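Local coordinates for alpha-L-rhamnosidase (Aspergillus terreus, PDB 6GSZ), which probably hydrolyses terminal non-reducing alpha-L-rhamnose residues from alpha-L-rhamnosides, as a calcium-binding glycosidase, at residues Arg492-Lys496 against Val546-Gln551; Gln502-Ser508 against Asp557-Gly562; Ser525-Asp529 against Val601-Tyr605. All coordinates share one frame; numbering follows the deposited sequence.

Contact 1: Arg492-Lys496 against Val546-Gln551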
loop_
_atom_site.group_PDB
_atom_site.type_symbol
_atom_site.label_atom_id
_atom_site.label_comp_id
_atom_site.label_asym_id
_atom_site.label_seq_id
_atom_site.Cartn_x
_atom_site.Cartn_y
_atom_site.Cartn_z
ATOM N N ARG A 492 -5.919 6.970 1.531
ATOM C CA ARG A 492 -6.598 8.071 2.165
ATOM C C ARG A 492 -5.837 8.539 3.426
ATOM O O ARG A 492 -5.653 9.750 3.670
ATOM C CB ARG A 492 -8.036 7.705 2.526
ATOM C CG ARG A 492 -8.882 8.878 2.989
ATOM C CD ARG A 492 -10.291 8.500 3.407
ATOM N NE ARG A 492 -11.100 9.714 3.491
ATOM C CZ ARG A 492 -12.434 9.692 3.553
ATOM N NH1 ARG A 492 -13.062 8.531 3.788
ATOM N NH2 ARG A 492 -13.135 10.816 3.327
ATOM N N ALA A 493 -5.479 7.549 4.254
ATOM C CA ALA A 493 -4.767 7.812 5.507
ATOM C C ALA A 493 -3.396 8.452 5.228
ATOM O O ALA A 493 -3.010 9.471 5.864
ATOM C CB ALA A 493 -4.672 6.526 6.305
ATOM N N TRP A 494 -2.661 7.856 4.294
ATOM C CA TRP A 494 -1.330 8.360 3.967
ATOM C C TRP A 494 -1.383 9.823 3.529
ATOM O O TRP A 494 -0.548 10.664 3.891
ATOM C CB TRP A 494 -0.643 7.447 2.964
ATOM C CG TRP A 494 0.764 7.822 2.672
ATOM C CD1 TRP A 494 1.841 7.640 3.493
ATOM C CD2 TRP A 494 1.280 8.460 1.504
ATOM N NE1 TRP A 494 2.981 8.110 2.884
ATOM C CE2 TRP A 494 2.669 8.653 1.671
ATOM C CE3 TRP A 494 0.689 8.931 0.320
ATOM C CZ2 TRP A 494 3.487 9.262 0.717
ATOM C CZ3 TRP A 494 1.487 9.549 -0.613
ATOM C CH2 TRP A 494 2.860 9.727 -0.419
ATOM N N LEU A 495 -2.370 10.134 2.658
ATOM C CA LEU A 495 -2.488 11.467 2.127
ATOM C C LEU A 495 -2.931 12.508 3.167
ATOM O O LEU A 495 -2.566 13.689 3.024
ATOM C CB LEU A 495 -3.396 11.480 0.895
ATOM C CG LEU A 495 -2.757 10.866 -0.367
ATOM C CD1 LEU A 495 -3.818 10.539 -1.394
ATOM C CD2 LEU A 495 -1.712 11.811 -0.943
ATOM N N LYS A 496 -3.658 12.070 4.219
ATOM C CA LYS A 496 -3.910 12.978 5.341
ATOM C C LYS A 496 -2.589 13.423 6.003
ATOM O O LYS A 496 -2.384 14.593 6.314
ATOM C CB LYS A 496 -4.805 12.288 6.389
ATOM C CG LYS A 496 -6.237 12.129 5.917
ATOM C CD LYS A 496 -7.084 11.387 6.937
ATOM C CE LYS A 496 -8.525 11.336 6.504
ATOM N NZ LYS A 496 -9.326 10.507 7.438
ATOM N N VAL A 546 -15.571 13.175 -2.341
ATOM C CA VAL A 546 -15.290 13.677 -0.987
ATOM C C VAL A 546 -13.783 13.623 -0.701
ATOM O O VAL A 546 -13.204 14.593 -0.193
ATOM C CB VAL A 546 -16.121 12.943 0.083
ATOM C CG1 VAL A 546 -15.687 13.343 1.496
ATOM C CG2 VAL A 546 -17.590 13.211 -0.139
ATOM N N MET A 547 -13.175 12.486 -1.034
ATOM C CA MET A 547 -11.767 12.346 -0.836
ATOM C C MET A 547 -10.973 13.300 -1.757
ATOM O O MET A 547 -9.953 13.875 -1.365
ATOM C CB MET A 547 -11.387 10.876 -1.001
ATOM C CG MET A 547 -9.972 10.608 -0.739
ATOM S SD MET A 547 -9.639 8.850 -0.409
ATOM C CE MET A 547 -10.206 8.080 -1.921
ATOM N N LEU A 548 -11.470 13.496 -2.986
ATOM C CA LEU A 548 -10.785 14.454 -3.884
ATOM C C LEU A 548 -10.820 15.866 -3.287
ATOM O O LEU A 548 -9.815 16.580 -3.263
ATOM C CB LEU A 548 -11.428 14.422 -5.268
ATOM C CG LEU A 548 -10.725 15.274 -6.320
ATOM C CD1 LEU A 548 -9.324 14.798 -6.576
ATOM C CD2 LEU A 548 -11.520 15.269 -7.628
ATOM N N GLU A 549 -11.979 16.255 -2.737
ATOM C CA GLU A 549 -12.086 17.558 -2.080
ATOM C C GLU A 549 -11.140 17.651 -0.864
ATOM O O GLU A 549 -10.491 18.691 -0.715
ATOM C CB GLU A 549 -13.518 17.834 -1.634
ATOM C CG GLU A 549 -13.726 19.201 -1.034
ATOM C CD GLU A 549 -13.667 20.346 -2.018
ATOM O OE1 GLU A 549 -14.279 20.216 -3.100
ATOM O OE2 GLU A 549 -13.025 21.378 -1.682
ATOM N N GLU A 550 -11.037 16.598 -0.032
ATOM C CA GLU A 550 -10.127 16.719 1.138
ATOM C C GLU A 550 -8.668 16.819 0.698
ATOM O O GLU A 550 -7.851 17.422 1.429
ATOM C CB GLU A 550 -10.431 15.611 2.134
ATOM C CG GLU A 550 -9.760 14.299 1.923
ATOM C CD GLU A 550 -10.365 13.138 2.705
ATOM O OE1 GLU A 550 -11.594 13.225 3.030
ATOM O OE2 GLU A 550 -9.633 12.140 2.929
ATOM N N GLN A 551 -8.337 16.248 -0.460
ATOM C CA GLN A 551 -6.970 16.233 -0.991
ATOM C C GLN A 551 -6.649 17.482 -1.837
ATOM O O GLN A 551 -5.499 17.686 -2.248
ATOM C CB GLN A 551 -6.723 14.923 -1.731
ATOM C CG GLN A 551 -6.710 13.747 -0.767
ATOM C CD GLN A 551 -6.907 12.390 -1.395
ATOM O OE1 GLN A 551 -6.852 12.236 -2.618
ATOM N NE2 GLN A 551 -7.114 11.374 -0.563
HETATM O O HOH W 1 -6.986 11.920 2.342
#

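Contact 2: Gln502-Ser508 against Asp557-Gly562. With NAG (2-acetamido-2-deoxy-beta-D-glucopyranose), chain B; NAG (2-acetamido-2-deoxy-beta-D-glucopyranose), chain D; NAG (2-acetamido-2-deoxy-beta-D-glucopyranose), chain C; BMA (beta-D-mannopyranose), chain E.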
loop_
_atom_site.group_PDB
_atom_site.type_symbol
_atom_site.label_atom_id
_atom_site.label_comp_id
_atom_site.label_asym_id
_atom_site.label_seq_id
_atom_site.Cartn_x
_atom_site.Cartn_y
_atom_site.Cartn_z
ATOM N N GLN A 502 3.029 18.720 4.935
ATOM C CA GLN A 502 3.168 19.857 4.037
ATOM C C GLN A 502 2.856 21.174 4.747
ATOM O O GLN A 502 3.541 22.203 4.485
ATOM C CB GLN A 502 2.231 19.613 2.857
ATOM C CG GLN A 502 2.208 20.782 1.871
ATOM C CD GLN A 502 1.020 20.713 0.944
ATOM O OE1 GLN A 502 -0.055 20.235 1.332
ATOM N NE2 GLN A 502 1.229 21.193 -0.276
ATOM N N LEU A 503 1.809 21.190 5.577
ATOM C CA LEU A 503 1.411 22.449 6.213
ATOM C C LEU A 503 2.484 22.939 7.202
ATOM O O LEU A 503 2.460 24.131 7.537
ATOM C CB LEU A 503 0.056 22.293 6.893
ATOM C CG LEU A 503 -1.112 22.279 5.903
ATOM C CD1 LEU A 503 -2.375 21.748 6.583
ATOM C CD2 LEU A 503 -1.331 23.664 5.275
ATOM N N ASN A 504 3.371 22.062 7.663
ATOM C CA ASN A 504 4.504 22.501 8.484
ATOM C C ASN A 504 5.820 22.543 7.720
ATOM O O ASN A 504 6.895 22.591 8.322
ATOM C CB ASN A 504 4.663 21.609 9.701
ATOM C CG ASN A 504 5.537 22.247 10.762
ATOM O OD1 ASN A 504 5.467 23.471 10.991
ATOM N ND2 ASN A 504 6.362 21.427 11.383
ATOM N N HIS A 505 5.760 22.625 6.399
ATOM C CA HIS A 505 6.925 22.623 5.515
ATOM C C HIS A 505 6.782 23.689 4.417
ATOM O O HIS A 505 7.239 23.492 3.284
ATOM C CB HIS A 505 7.077 21.200 4.951
ATOM C CG HIS A 505 8.418 20.814 4.469
ATOM N ND1 HIS A 505 8.783 20.784 3.141
ATOM C CD2 HIS A 505 9.445 20.264 5.138
ATOM C CE1 HIS A 505 10.035 20.362 3.041
ATOM N NE2 HIS A 505 10.448 20.020 4.235
ATOM N N SER A 506 6.146 24.809 4.774
ATOM C CA SER A 506 6.015 25.980 3.879
ATOM C C SER A 506 5.409 25.587 2.522
ATOM O O SER A 506 5.854 26.054 1.448
ATOM C CB SER A 506 7.356 26.658 3.725
ATOM O OG SER A 506 7.832 27.103 5.003
ATOM N N TYR A 507 4.427 24.669 2.588
ATOM C CA TYR A 507 3.563 24.250 1.464
ATOM C C TYR A 507 4.290 23.322 0.501
ATOM O O TYR A 507 3.712 22.873 -0.488
ATOM C CB TYR A 507 2.920 25.424 0.746
ATOM C CG TYR A 507 2.134 26.300 1.675
ATOM C CD1 TYR A 507 0.934 25.857 2.233
ATOM C CD2 TYR A 507 2.596 27.557 2.032
ATOM C CE1 TYR A 507 0.202 26.654 3.092
ATOM C CE2 TYR A 507 1.859 28.364 2.889
ATOM C CZ TYR A 507 0.668 27.911 3.421
ATOM O OH TYR A 507 -0.054 28.724 4.258
ATOM N N SER A 508 5.540 22.981 0.797
ATOM C CA SER A 508 6.294 21.971 0.105
ATOM C C SER A 508 6.053 20.611 0.776
ATOM O O SER A 508 5.784 20.504 1.950
ATOM C CB SER A 508 7.779 22.345 0.134
ATOM O OG SER A 508 8.507 21.450 -0.666
ATOM N N ASP A 557 -2.015 24.034 -2.847
ATOM C CA ASP A 557 -0.973 24.769 -2.138
ATOM C C ASP A 557 0.408 24.405 -2.694
ATOM O O ASP A 557 1.292 25.264 -2.733
ATOM C CB ASP A 557 -0.999 24.487 -0.640
ATOM C CG ASP A 557 -2.092 25.206 0.130
ATOM O OD1 ASP A 557 -2.704 26.153 -0.426
ATOM O OD2 ASP A 557 -2.332 24.827 1.314
ATOM N N TRP A 558 0.600 23.157 -3.136
ATOM C CA TRP A 558 1.850 22.765 -3.740
ATOM C C TRP A 558 2.149 23.611 -4.991
ATOM O O TRP A 558 3.255 24.155 -5.156
ATOM C CB TRP A 558 1.836 21.284 -4.068
ATOM C CG TRP A 558 2.949 20.819 -4.941
ATOM C CD1 TRP A 558 2.835 20.354 -6.208
ATOM C CD2 TRP A 558 4.354 20.774 -4.646
ATOM N NE1 TRP A 558 4.047 20.011 -6.731
ATOM C CE2 TRP A 558 5.011 20.246 -5.777
ATOM C CE3 TRP A 558 5.142 21.097 -3.526
ATOM C CZ2 TRP A 558 6.387 20.068 -5.859
ATOM C CZ3 TRP A 558 6.504 20.928 -3.618
ATOM C CH2 TRP A 558 7.122 20.374 -4.738
ATOM N N VAL A 559 1.167 23.676 -5.905
ATOM C CA VAL A 559 1.383 24.423 -7.132
ATOM C C VAL A 559 1.538 25.915 -6.797
ATOM O O VAL A 559 2.408 26.596 -7.356
ATOM C CB VAL A 559 0.261 24.159 -8.126
ATOM C CG1 VAL A 559 0.338 25.032 -9.356
ATOM C CG2 VAL A 559 0.294 22.698 -8.524
ATOM N N ASP A 560 0.682 26.435 -5.914
ATOM C CA ASP A 560 0.645 27.855 -5.679
ATOM C C ASP A 560 1.884 28.358 -4.908
ATOM O O ASP A 560 2.326 29.505 -5.139
ATOM C CB ASP A 560 -0.593 28.248 -4.900
ATOM C CG ASP A 560 -1.894 28.121 -5.680
ATOM O OD1 ASP A 560 -1.831 27.957 -6.957
ATOM O OD2 ASP A 560 -2.952 28.250 -5.006
ATOM N N LYS A 561 2.342 27.583 -3.915
ATOM C CA LYS A 561 3.278 28.102 -2.914
ATOM C C LYS A 561 4.479 27.180 -2.643
ATOM O O LYS A 561 5.456 27.598 -1.995
ATOM C CB LYS A 561 2.517 28.349 -1.607
ATOM C CG LYS A 561 1.417 29.392 -1.702
ATOM C CD LYS A 561 0.690 29.657 -0.395
ATOM C CE LYS A 561 -0.503 30.566 -0.534
ATOM N NZ LYS A 561 -1.179 30.732 0.782
ATOM N N GLY A 562 4.362 25.898 -3.008
ATOM C CA GLY A 562 5.417 24.924 -2.759
ATOM C C GLY A 562 6.527 24.935 -3.807
ATOM O O GLY A 562 7.697 25.029 -3.489
HETATM C C1 NAG B . 7.257 21.903 12.427
HETATM C C2 NAG B . 7.328 20.876 13.569
HETATM C C3 NAG B . 8.372 21.277 14.583
HETATM C C4 NAG B . 9.721 21.494 13.941
HETATM C C5 NAG B . 9.555 22.503 12.804
HETATM C C6 NAG B . 10.856 22.636 12.025
HETATM C C7 NAG B . 5.444 19.509 14.370
HETATM C C8 NAG B . 4.101 19.559 15.056
HETATM N N2 NAG B . 6.060 20.711 14.223
HETATM O O3 NAG B . 8.468 20.253 15.563
HETATM O O4 NAG B . 10.571 22.013 14.958
HETATM O O5 NAG B . 8.572 21.989 11.888
HETATM O O6 NAG B . 11.360 21.314 11.642
HETATM O O7 NAG B . 5.941 18.455 13.946
HETATM C C1 NAG D . -3.680 30.778 -10.040
HETATM C C2 NAG D . -4.221 30.946 -8.583
HETATM C C3 NAG D . -3.236 31.775 -7.759
HETATM C C4 NAG D . -1.816 31.192 -7.893
HETATM C C5 NAG D . -1.433 30.878 -9.318
HETATM C C6 NAG D . -0.138 30.071 -9.434
HETATM C C7 NAG D . -6.627 30.826 -8.424
HETATM C C8 NAG D . -7.937 31.539 -8.414
HETATM N N2 NAG D . -5.525 31.560 -8.527
HETATM O O3 NAG D . -3.657 31.809 -6.390
HETATM O O4 NAG D . -0.824 32.145 -7.462
HETATM O O5 NAG D . -2.463 30.133 -10.022
HETATM O O6 NAG D . -0.340 28.677 -9.113
HETATM O O7 NAG D . -6.593 29.576 -8.405
HETATM C C1 NAG C . -0.432 32.086 -6.110
HETATM C C2 NAG C . 0.942 32.695 -6.005
HETATM C C3 NAG C . 1.348 32.822 -4.542
HETATM C C4 NAG C . 0.259 33.530 -3.746
HETATM C C5 NAG C . -1.092 32.853 -3.944
HETATM C C6 NAG C . -2.212 33.634 -3.271
HETATM C C7 NAG C . 2.435 32.198 -7.881
HETATM C C8 NAG C . 3.387 31.192 -8.445
HETATM N N2 NAG C . 1.891 31.882 -6.703
HETATM O O3 NAG C . 2.582 33.545 -4.438
HETATM O O4 NAG C . 0.589 33.440 -2.377
HETATM O O5 NAG C . -1.370 32.819 -5.340
HETATM O O6 NAG C . -3.457 32.964 -3.575
HETATM O O7 NAG C . 2.143 33.225 -8.501
HETATM C C1 BMA E . 0.747 34.691 -1.694
HETATM C C2 BMA E . 0.490 34.531 -0.202
HETATM C C3 BMA E . 0.776 35.873 0.499
HETATM C C4 BMA E . 2.187 36.351 0.166
HETATM C C5 BMA E . 2.493 36.322 -1.326
HETATM C C6 BMA E . 3.991 36.454 -1.574
HETATM O O2 BMA E . 1.365 33.520 0.260
HETATM O O3 BMA E . 0.711 35.728 1.916
HETATM O O4 BMA E . 2.310 37.691 0.622
HETATM O O5 BMA E . 2.059 35.096 -1.931
HETATM O O6 BMA E . 4.170 36.463 -2.990
HETATM O O HOH W 2 0.336 31.229 2.941
#

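Contact 3: Ser525-Asp529 against Val601-Tyr605. With BGC (beta-D-glucopyranose), chain F.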
loop_
_atom_site.group_PDB
_atom_site.type_symbol
_atom_site.label_atom_id
_atom_site.label_comp_id
_atom_site.label_asym_id
_atom_site.label_seq_id
_atom_site.Cartn_x
_atom_site.Cartn_y
_atom_site.Cartn_z
ATOM N N SER A 525 10.409 18.228 -8.013
ATOM C CA SER A 525 9.440 17.684 -8.967
ATOM C C SER A 525 9.337 16.173 -8.762
ATOM O O SER A 525 10.265 15.564 -8.214
ATOM C CB SER A 525 9.868 17.971 -10.377
ATOM O OG SER A 525 11.003 17.209 -10.720
ATOM N N ILE A 526 8.187 15.605 -9.125
ATOM C CA ILE A 526 7.851 14.160 -9.118
ATOM C C ILE A 526 7.560 13.693 -7.683
ATOM O O ILE A 526 6.499 13.181 -7.431
ATOM C CB ILE A 526 8.889 13.273 -9.832
ATOM C CG1 ILE A 526 9.245 13.829 -11.223
ATOM C CG2 ILE A 526 8.369 11.840 -9.908
ATOM C CD1 ILE A 526 10.403 13.131 -11.858
ATOM N N TRP A 527 8.564 13.823 -6.813
ATOM C CA TRP A 527 8.454 13.572 -5.369
ATOM C C TRP A 527 7.455 14.573 -4.784
ATOM O O TRP A 527 6.395 14.143 -4.340
ATOM C CB TRP A 527 9.861 13.659 -4.755
ATOM C CG TRP A 527 10.627 12.377 -4.905
ATOM C CD1 TRP A 527 10.895 11.475 -3.917
ATOM C CD2 TRP A 527 11.224 11.819 -6.095
ATOM N NE1 TRP A 527 11.581 10.407 -4.414
ATOM C CE2 TRP A 527 11.781 10.576 -5.756
ATOM C CE3 TRP A 527 11.327 12.232 -7.432
ATOM C CZ2 TRP A 527 12.440 9.756 -6.670
ATOM C CZ3 TRP A 527 11.964 11.411 -8.343
ATOM C CH2 TRP A 527 12.523 10.191 -7.973
ATOM N N GLY A 528 7.690 15.877 -4.909
ATOM C CA GLY A 528 6.743 16.807 -4.370
ATOM C C GLY A 528 5.395 16.747 -5.086
ATOM O O GLY A 528 4.342 16.975 -4.484
ATOM N N ASP A 529 5.456 16.465 -6.395
ATOM C CA ASP A 529 4.256 16.367 -7.217
ATOM C C ASP A 529 3.339 15.223 -6.776
ATOM O O ASP A 529 2.199 15.175 -7.240
ATOM C CB ASP A 529 4.583 16.255 -8.697
ATOM C CG ASP A 529 5.160 17.553 -9.261
ATOM O OD1 ASP A 529 4.457 18.606 -9.133
ATOM O OD2 ASP A 529 6.267 17.462 -9.843
ATOM N N VAL A 601 13.116 17.746 -17.066
ATOM C CA VAL A 601 12.247 16.778 -16.391
ATOM C C VAL A 601 11.295 17.494 -15.425
ATOM O O VAL A 601 10.076 17.250 -15.409
ATOM C CB VAL A 601 13.052 15.679 -15.666
ATOM C CG1 VAL A 601 12.194 14.796 -14.782
ATOM C CG2 VAL A 601 13.796 14.801 -16.658
ATOM N N SER A 602 11.865 18.364 -14.587
ATOM C CA SER A 602 11.085 19.052 -13.571
ATOM C C SER A 602 9.981 19.932 -14.172
ATOM O O SER A 602 8.856 19.991 -13.673
ATOM C CB SER A 602 12.019 19.846 -12.668
ATOM O OG SER A 602 12.880 19.002 -11.901
ATOM N N ASP A 603 10.353 20.681 -15.211
ATOM C CA ASP A 603 9.390 21.562 -15.852
ATOM C C ASP A 603 8.277 20.767 -16.521
ATOM O O ASP A 603 7.092 21.213 -16.467
ATOM C CB ASP A 603 10.090 22.435 -16.889
ATOM C CG ASP A 603 10.955 23.541 -16.303
ATOM O OD1 ASP A 603 10.831 23.826 -15.071
ATOM O OD2 ASP A 603 11.756 24.138 -17.086
ATOM N N ALA A 604 8.625 19.606 -17.084
ATOM C CA ALA A 604 7.578 18.745 -17.680
ATOM C C ALA A 604 6.567 18.346 -16.598
ATOM O O ALA A 604 5.348 18.442 -16.815
ATOM C CB ALA A 604 8.178 17.553 -18.352
ATOM N N TYR A 605 7.089 17.919 -15.427
ATOM C CA TYR A 605 6.212 17.533 -14.344
ATOM C C TYR A 605 5.436 18.717 -13.713
ATOM O O TYR A 605 4.306 18.530 -13.223
ATOM C CB TYR A 605 6.963 16.724 -13.285
ATOM C CG TYR A 605 6.993 15.253 -13.579
ATOM C CD1 TYR A 605 7.964 14.700 -14.405
ATOM C CD2 TYR A 605 6.024 14.411 -13.063
ATOM C CE1 TYR A 605 8.012 13.341 -14.667
ATOM C CE2 TYR A 605 6.051 13.048 -13.335
ATOM C CZ TYR A 605 7.043 12.506 -14.139
ATOM O OH TYR A 605 7.046 11.149 -14.403
HETATM C C2 BGC F . 13.675 5.802 -3.145
HETATM C C3 BGC F . 13.873 7.016 -4.008
HETATM C C4 BGC F . 14.792 8.097 -3.483
HETATM C C5 BGC F . 15.994 7.393 -3.077
HETATM C C6 BGC F . 16.940 8.477 -2.599
HETATM C C1 BGC F . 15.022 5.291 -2.662
HETATM O O1 BGC F . 14.817 4.077 -1.966
HETATM O O2 BGC F . 13.311 4.694 -3.933
HETATM O O3 BGC F . 12.709 7.650 -4.056
HETATM O O4 BGC F . 15.099 9.196 -4.372
HETATM O O5 BGC F . 15.803 6.336 -2.081
HETATM O O6 BGC F . 18.097 7.845 -2.043
#

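Contact 1: Arg492-Lys496 against Val546-Gln551
Arg492 reaches across from its helix to Glu550 and grips the carboxylate side-on with two nitrogens. NE donates to OE2 of Glu550 and NH2 to OE1 of Glu550, each at 2.9 Å, and the NH2 bond is nearly straight. Both acceptors lie close to the guanidinium plane and are met on their syn sides, somewhat out of the carboxylate plane; the two flat groups are 20° apart, and the pair of bonds together limits rotation of the guanidinium. The reach comes from a fully extended chain whose CG stands anti to the backbone N (chi1 -171°). Along the way its methylene part is packed tightly, with OE2 of Glu550 resting 3.3 Å from Arg492 CG. The other end of the guanidinium, NH1, forms a salt bridge with Glu10, so two acids share its charge and probably stabilise it.

The segments 492-496 and 546-551, on helices 488-503 and 545-562, run nearly parallel, 17° apart with their axes 11.0 Å from each other, as expected of helices in the alpha-helical (alpha/alpha)6 barrel of the six-hairpin glycosidases. Across that spacing the contact is carried by long side chains. On the buried side Leu495 CD1 lies 3.5 Å from Gln551 NE2, the two side chains crossing at about a right angle. A water ties the polar groups between the helices together, donating to Arg492 O and, at 2.7 Å, to Glu550 OE2, while accepting from Gln551 NE2.

The outer side is looser. Val546, exposed, brings only CG1 to the guanidinium edge, 4.0 Å from Arg492 NH2. Lys496 passes its CE by the carboxylate, but its NZ stays 4.8 Å from Glu550 OE2 and pairs instead with Asp305.

Contact 2: Gln502-Ser508 against Asp557-Gly562
Tyr507 lies alongside Lys561, both side chains pointing the same way, and the two make a CH-pi contact: Lys561 CD sits over one ring face, 4.0 Å from the centroid of the Tyr507 ring and offset toward the rim. Asp557 OD2 approaches the same ring obliquely, 3.5 Å from Tyr507 CD1, and is held by a salt bridge to Arg499. Ser508 OG meets the edge of the Trp558 ring at CZ3.

No direct hydrogen bond joins the segments. Within 502-508, the extended Gln502 side chain (CG anti to the backbone N, chi1 176°) donates through NE2 to Tyr507 O at 3.0 Å from above the carbonyl plane, and also to Gly554 O; its OE1 accepts from Arg499. Tyr507 O also receives a CA-H...O contact from Gly562 CA, at 3.5 Å. A water links Tyr507 OH to Lys561 NZ, which also hydrogen-bonds O6 of an alpha-mannose.

Asn504 ND2 is bonded covalently to NAG of chain B, while Asp560 O accepts from N2 of the chain C NAG at 2.9 Å. Ser506 O, in a type I' turn from His505 to Ser508, and Lys561 O, in a pi-type helical turn, contribute two carbonyl ligands to a calcium site on the glycosylated surface.

Contact 3: Ser525-Asp529 against Val601-Tyr605
Ile526 meets the ring of Tyr605 and carries the apolar half of this buried contact. From CB, whose bond to CA runs neither toward nor away from helix 598-619, the side chain turns to the helix through CG1, placed beside the backbone N and anti to the carbonyl carbon (chi1 -49°). CG1 comes down almost exactly over the centre of the tyrosine ring: it is 3.5 Å from the centroid of Tyr605 and 9° off the ring normal, a CH-pi contact. CD1 then continues to the rim, still over the same face and 3.7 Å from Tyr605 CE1, and ends against the CG1 methyl of Val601, at 3.8 Å.

The backbone of the loop is fixed at the same place. Ile526 N donates to Asp529 OD2 at 2.8 Å along a nearly straight bond (173°), meeting the carboxylate on its anti side. That oxygen also lies 3.6 Å from Tyr605 CB, and the other one, OD1, accepts from Ser609.

Beside the aromatic contact, Ser525 OG donates to Ser602 OG at 2.9 Å; Ser602 in turn is hydrogen-bonded to Lys598 O one helical turn earlier. Ser525 CB points toward the helix, and this is where the backbones come closest. Tyr605 OH is held farther on by Ala697 O and His700.

The next residue of the loop, Trp527, takes no part in the helix contact; its NE1 donates to O3 of the bound glucose at 3.0 Å. The chemistry therefore divides in two, with a centred CH-pi contact and interlinked hydrogen bonds securing the loop to the helix at one end, and an indole N-H offered to the sugar in the pocket at the other, consistent with a loop whose buried anchorage positions a pocket residue.

Overall arrangement
All three contacts lie within the six-hairpin glycosidase region. Contacts 1 and 2 both use helices 488-503 and 545-562, their centres 16 Å apart; contact 2 joins the C-terminal end of 488-503 and the turn after it to the last turns of 545-562. Contact 3 ties the loop before helix 530-542 to helix 598-619, and its centre is 14 Å from that of contact 2 and 21 Å from that of contact 1. Along the chain the first segments of all three precede all the second ones, so the pairings interleave. Contacts 2 and 3 touch through a probable hydrogen bond from Trp558 NE1 to Asp529 OD1, which connects the glycosylated calcium-binding end of the helix pair to the loop lining the glucose pocket.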